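Local coordinates for ESAT-6/WXG100 secretion system protein (Streptococcus gallolyticus, PDB 7JQE) that forms the extracellular region of EsaA, a subunit of the bacterial type VIIb secretion system that probably takes part in exporting toxins across the cell envelope, at residues Glu193-Val205 against Leu238-Gly252. Numbering follows the deposited sequence.
Sequences ETEIASLMGSVDV and LGKYKSAKGVTTVSG. With EDO (1,2-ethanediol), chain Y; EDO (1,2-ethanediol), chain U; EDO (1,2-ethanediol), chain R; EDO (1,2-ethanediol), chain X.
Helix 193-200 and helix 238-244 stand 11.8 Å apart at their axes, with 116° between their directions, and meet through M200 and I196 against Y241 and K242. After K245 leaves the helix, the chain runs back along helix 193-200 and its turn, V247 beside A197 and T249 beside G201. M200 to V203 form a type I turn, and beyond it V250 N bonds to V203 O at 3.1 Å. Water 1 joins V205 N, T249 OG1 and V250 O.

M200, a selenomethionine, fills the middle. Its chain bends at chi3 (53°), bringing CE to 3.3 Å from L238 O, while SE lies obliquely beside the Y241 ring in a Met-aromatic contact, 3.9 Å from CD2. V247 CG1 packs on M200 CB, crossing that side chain at about a right angle. I196 CG2 reaches Y241 CE2 at 3.7 Å, and helix 396-427 adds I423 against L238 and Y241. K242 CD lies against V205 CG2 (3.7 Å), and the bend at chi4 turns NZ to V247 O and T249 OG1. D204 OD2 takes G252 N at 2.8 Å on the anti side, 34° out of the carboxylate plane.

An apolar centre held by M200 passes into a polar border: K242 ties 247-249 back to helix 238-244, and D204 joins loop to loop. Nearby D209 would tend to raise D204's proton affinity, but the N-H donors of A206 and G252 oppose this; the net shift is open.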
loop_
_atom_site.group_PDB
_atom_site.type_symbol
_atom_site.label_atom_id
_atom_site.label_comp_id
_atom_site.label_asym_id
_atom_site.label_seq_id
_atom_site.Cartn_x
_atom_site.Cartn_y
_atom_site.Cartn_z
ATOM N N GLU A 193 -0.804 -9.646 6.648
ATOM C CA GLU A 193 0.048 -9.395 7.805
ATOM C C GLU A 193 1.402 -10.079 7.654
ATOM O O GLU A 193 2.426 -9.550 8.101
ATOM C CB GLU A 193 -0.640 -9.864 9.084
ATOM C CG GLU A 193 0.333 -10.094 10.225
ATOM C CD GLU A 193 -0.334 -10.649 11.465
ATOM O OE1 GLU A 193 -1.580 -10.762 11.476
ATOM O OE2 GLU A 193 0.392 -10.971 12.430
ATOM N N THR A 194 1.429 -11.258 7.032
ATOM C CA THR A 194 2.691 -11.973 6.868
ATOM C C THR A 194 3.660 -11.187 5.991
ATOM O O THR A 194 4.859 -11.109 6.289
ATOM C CB THR A 194 2.434 -13.362 6.282
ATOM O OG1 THR A 194 1.756 -14.169 7.253
ATOM C CG2 THR A 194 3.739 -14.035 5.900
ATOM N N GLU A 195 3.160 -10.591 4.906
ATOM C CA GLU A 195 4.021 -9.792 4.037
ATOM C C GLU A 195 4.500 -8.531 4.747
ATOM O O GLU A 195 5.684 -8.180 4.683
ATOM C CB GLU A 195 3.279 -9.435 2.750
ATOM C CG GLU A 195 4.001 -8.401 1.889
ATOM C CD GLU A 195 5.409 -8.826 1.527
ATOM O OE1 GLU A 195 5.731 -10.019 1.708
ATOM O OE2 GLU A 195 6.197 -7.967 1.067
ATOM N N ILE A 196 3.590 -7.838 5.430
ATOM C CA ILE A 196 3.952 -6.629 6.166
ATOM C C ILE A 196 5.048 -6.930 7.183
ATOM O O ILE A 196 6.054 -6.214 7.271
ATOM C CB ILE A 196 2.704 -6.029 6.837
ATOM C CG1 ILE A 196 1.665 -5.649 5.781
ATOM C CG2 ILE A 196 3.066 -4.828 7.682
ATOM C CD1 ILE A 196 0.358 -5.177 6.364
ATOM N N ALA A 197 4.870 -7.993 7.974
ATOM C CA ALA A 197 5.871 -8.327 8.982
ATOM C C ALA A 197 7.217 -8.648 8.349
ATOM O O ALA A 197 8.264 -8.349 8.932
ATOM C CB ALA A 197 5.397 -9.502 9.840
ATOM N N SER A 198 7.212 -9.264 7.166
ATOM C CA SER A 198 8.460 -9.532 6.466
ATOM C C SER A 198 9.186 -8.232 6.150
ATOM O O SER A 198 10.377 -8.081 6.446
ATOM C CB SER A 198 8.183 -10.323 5.190
ATOM O OG SER A 198 9.356 -10.461 4.412
ATOM N N LEU A 199 8.473 -7.273 5.556
ATOM C CA LEU A 199 9.056 -5.966 5.276
ATOM C C LEU A 199 9.579 -5.308 6.547
ATOM O O LEU A 199 10.690 -4.765 6.571
ATOM C CB LEU A 199 8.019 -5.070 4.601
ATOM C CG LEU A 199 7.801 -5.256 3.101
ATOM C CD1 LEU A 199 6.569 -4.487 2.657
ATOM C CD2 LEU A 199 9.030 -4.784 2.335
HETATM N N MSE A 200 8.789 -5.339 7.613
HETATM C CA MSE A 200 9.136 -4.626 8.837
HETATM C C MSE A 200 10.279 -5.290 9.594
HETATM O O MSE A 200 10.862 -4.683 10.492
HETATM C CB MSE A 200 7.910 -4.501 9.746
HETATM C CG MSE A 200 6.793 -3.653 9.143
HETATM SE SE MSE A 200 5.288 -3.298 10.337
HETATM C CE MSE A 200 6.237 -2.574 11.879
ATOM N N GLY A 201 10.603 -6.532 9.228
ATOM C CA GLY A 201 11.661 -7.248 9.924
ATOM C C GLY A 201 13.022 -6.588 9.803
ATOM O O GLY A 201 13.898 -6.805 10.644
ATOM N N SER A 202 13.225 -5.781 8.762
ATOM C CA SER A 202 14.490 -5.090 8.544
ATOM C C SER A 202 14.320 -3.574 8.600
ATOM O O SER A 202 15.107 -2.830 8.011
ATOM C CB SER A 202 15.110 -5.510 7.213
ATOM O OG SER A 202 14.318 -5.070 6.129
ATOM N N VAL A 203 13.303 -3.105 9.315
ATOM C CA VAL A 203 13.022 -1.682 9.446
ATOM C C VAL A 203 13.047 -1.301 10.919
ATOM O O VAL A 203 12.672 -2.090 11.792
ATOM C CB VAL A 203 11.665 -1.321 8.805
ATOM C CG1 VAL A 203 11.273 0.101 9.155
ATOM C CG2 VAL A 203 11.730 -1.512 7.302
ATOM N N ASP A 204 13.499 -0.080 11.192
ATOM C CA ASP A 204 13.554 0.471 12.541
ATOM C C ASP A 204 12.424 1.479 12.682
ATOM O O ASP A 204 12.429 2.512 12.004
ATOM C CB ASP A 204 14.914 1.126 12.802
ATOM C CG ASP A 204 15.072 1.626 14.229
ATOM O OD1 ASP A 204 14.056 1.882 14.904
ATOM O OD2 ASP A 204 16.230 1.779 14.675
ATOM N N VAL A 205 11.458 1.182 13.561
ATOM C CA VAL A 205 10.240 1.992 13.647
ATOM C C VAL A 205 10.323 3.113 14.672
ATOM O O VAL A 205 9.424 3.968 14.707
ATOM C CB VAL A 205 9.009 1.123 13.977
ATOM C CG1 VAL A 205 8.901 -0.031 12.998
ATOM C CG2 VAL A 205 9.088 0.617 15.405
ATOM N N LEU A 238 3.699 2.636 11.520
ATOM C CA LEU A 238 4.362 1.344 11.666
ATOM C C LEU A 238 4.501 0.963 13.132
ATOM O O LEU A 238 4.488 -0.227 13.471
ATOM C CB LEU A 238 5.733 1.370 10.995
ATOM C CG LEU A 238 5.746 1.692 9.501
ATOM C CD1 LEU A 238 7.179 1.807 8.993
ATOM C CD2 LEU A 238 4.998 0.628 8.740
ATOM N N GLY A 239 4.643 1.951 14.014
ATOM C CA GLY A 239 4.678 1.655 15.435
ATOM C C GLY A 239 3.351 1.129 15.942
ATOM O O GLY A 239 3.309 0.169 16.715
ATOM N N LYS A 240 2.246 1.748 15.510
ATOM C CA LYS A 240 0.927 1.269 15.910
ATOM C C LYS A 240 0.726 -0.180 15.497
ATOM O O LYS A 240 0.242 -1.003 16.286
ATOM C CB LYS A 240 -0.164 2.149 15.300
ATOM C CG LYS A 240 -0.617 3.304 16.172
ATOM C CD LYS A 240 -1.794 4.023 15.529
ATOM C CE LYS A 240 -2.261 5.195 16.377
ATOM N NZ LYS A 240 -3.097 6.152 15.596
ATOM N N TYR A 241 1.103 -0.514 14.263
ATOM C CA TYR A 241 0.944 -1.879 13.779
ATOM C C TYR A 241 1.837 -2.844 14.551
ATOM O O TYR A 241 1.387 -3.917 14.972
ATOM C CB TYR A 241 1.253 -1.927 12.288
ATOM C CG TYR A 241 0.837 -3.208 11.615
ATOM C CD1 TYR A 241 -0.423 -3.335 11.033
ATOM C CD2 TYR A 241 1.703 -4.288 11.548
ATOM C CE1 TYR A 241 -0.806 -4.505 10.403
ATOM C CE2 TYR A 241 1.328 -5.461 10.923
ATOM C CZ TYR A 241 0.071 -5.566 10.354
ATOM O OH TYR A 241 -0.298 -6.738 9.733
ATOM N N LYS A 242 3.109 -2.477 14.749
ATOM C CA LYS A 242 4.024 -3.341 15.487
ATOM C C LYS A 242 3.528 -3.583 16.903
ATOM O O LYS A 242 3.673 -4.686 17.442
ATOM C CB LYS A 242 5.423 -2.726 15.520
ATOM C CG LYS A 242 6.359 -3.372 16.535
ATOM C CD LYS A 242 7.587 -2.500 16.779
ATOM C CE LYS A 242 8.538 -3.139 17.778
ATOM N NZ LYS A 242 9.111 -4.408 17.258
ATOM N N SER A 243 2.943 -2.560 17.525
ATOM C CA SER A 243 2.425 -2.721 18.879
ATOM C C SER A 243 1.107 -3.498 18.901
ATOM O O SER A 243 0.832 -4.213 19.869
ATOM C CB SER A 243 2.253 -1.352 19.529
ATOM O OG SER A 243 1.822 -1.488 20.867
ATOM N N ALA A 244 0.282 -3.376 17.854
ATOM C CA ALA A 244 -0.988 -4.097 17.822
ATOM C C ALA A 244 -0.774 -5.580 17.544
ATOM O O ALA A 244 -1.341 -6.439 18.228
ATOM C CB ALA A 244 -1.922 -3.486 16.773
ATOM N N LYS A 245 0.017 -5.898 16.525
ATOM C CA LYS A 245 0.443 -7.265 16.276
ATOM C C LYS A 245 1.700 -7.534 17.100
ATOM O O LYS A 245 2.047 -6.773 18.008
ATOM C CB LYS A 245 0.677 -7.481 14.783
ATOM C CG LYS A 245 -0.467 -7.020 13.901
ATOM C CD LYS A 245 -1.495 -8.125 13.713
ATOM C CE LYS A 245 -2.699 -7.632 12.927
ATOM N NZ LYS A 245 -3.462 -6.629 13.711
ATOM N N GLY A 246 2.410 -8.613 16.789
ATOM C CA GLY A 246 3.670 -8.873 17.465
ATOM C C GLY A 246 4.839 -8.879 16.505
ATOM O O GLY A 246 5.460 -9.924 16.280
ATOM N N VAL A 247 5.159 -7.720 15.938
ATOM C CA VAL A 247 6.114 -7.627 14.841
ATOM C C VAL A 247 7.512 -7.390 15.402
ATOM O O VAL A 247 7.756 -6.388 16.083
ATOM C CB VAL A 247 5.717 -6.513 13.861
ATOM C CG1 VAL A 247 6.466 -6.663 12.548
ATOM C CG2 VAL A 247 4.214 -6.530 13.632
ATOM N N THR A 248 8.429 -8.314 15.116
ATOM C CA THR A 248 9.843 -8.108 15.405
ATOM C C THR A 248 10.452 -7.170 14.368
ATOM O O THR A 248 10.234 -7.341 13.164
ATOM C CB THR A 248 10.582 -9.445 15.418
ATOM O OG1 THR A 248 10.207 -10.180 16.589
ATOM C CG2 THR A 248 12.084 -9.236 15.429
ATOM N N THR A 249 11.201 -6.171 14.836
ATOM C CA THR A 249 11.848 -5.194 13.965
ATOM C C THR A 249 13.324 -5.073 14.333
ATOM O O THR A 249 13.819 -5.743 15.244
ATOM C CB THR A 249 11.167 -3.822 14.050
ATOM O OG1 THR A 249 10.990 -3.454 15.425
ATOM C CG2 THR A 249 9.820 -3.845 13.342
ATOM N N VAL A 250 14.026 -4.200 13.616
ATOM C CA VAL A 250 15.447 -3.969 13.832
ATOM C C VAL A 250 15.624 -2.654 14.581
ATOM O O VAL A 250 14.765 -1.769 14.549
ATOM C CB VAL A 250 16.228 -3.975 12.498
ATOM C CG1 VAL A 250 17.227 -2.840 12.450
ATOM C CG2 VAL A 250 16.926 -5.318 12.316
ATOM N N SER A 251 16.753 -2.525 15.278
ATOM C CA SER A 251 17.010 -1.359 16.123
ATOM C C SER A 251 18.430 -0.848 15.892
ATOM O O SER A 251 19.402 -1.519 16.256
ATOM C CB SER A 251 16.800 -1.707 17.595
ATOM O OG SER A 251 16.893 -0.552 18.406
ATOM N N GLY A 252 18.553 0.338 15.309
ATOM C CA GLY A 252 19.828 1.019 15.230
ATOM C C GLY A 252 20.416 1.002 13.824
ATOM O O GLY A 252 20.069 0.180 12.973
HETATM C C1 EDO Y . 0.934 -9.420 20.269
HETATM O O1 EDO Y . 1.184 -10.596 19.490
HETATM C C2 EDO Y . -0.517 -8.981 20.094
HETATM O O2 EDO Y . -0.796 -7.877 20.964
HETATM C C1 EDO U . 7.011 -7.218 19.692
HETATM O O1 EDO U . 6.967 -6.323 18.572
HETATM C C2 EDO U . 6.896 -6.396 20.969
HETATM O O2 EDO U . 6.252 -5.151 20.664
HETATM C C1 EDO R . -1.671 -11.293 15.793
HETATM O O1 EDO R . -0.639 -11.963 15.060
HETATM C C2 EDO R . -1.397 -11.411 17.289
HETATM O O2 EDO R . -2.328 -10.593 18.008
HETATM C C1 EDO X . 9.066 -10.427 -0.598
HETATM O O1 EDO X . 8.792 -9.155 0.008
HETATM C C2 EDO X . 8.399 -11.541 0.208
HETATM O O2 EDO X . 8.602 -12.803 -0.439
HETATM O O HOH W 1 12.134 -0.938 15.639
#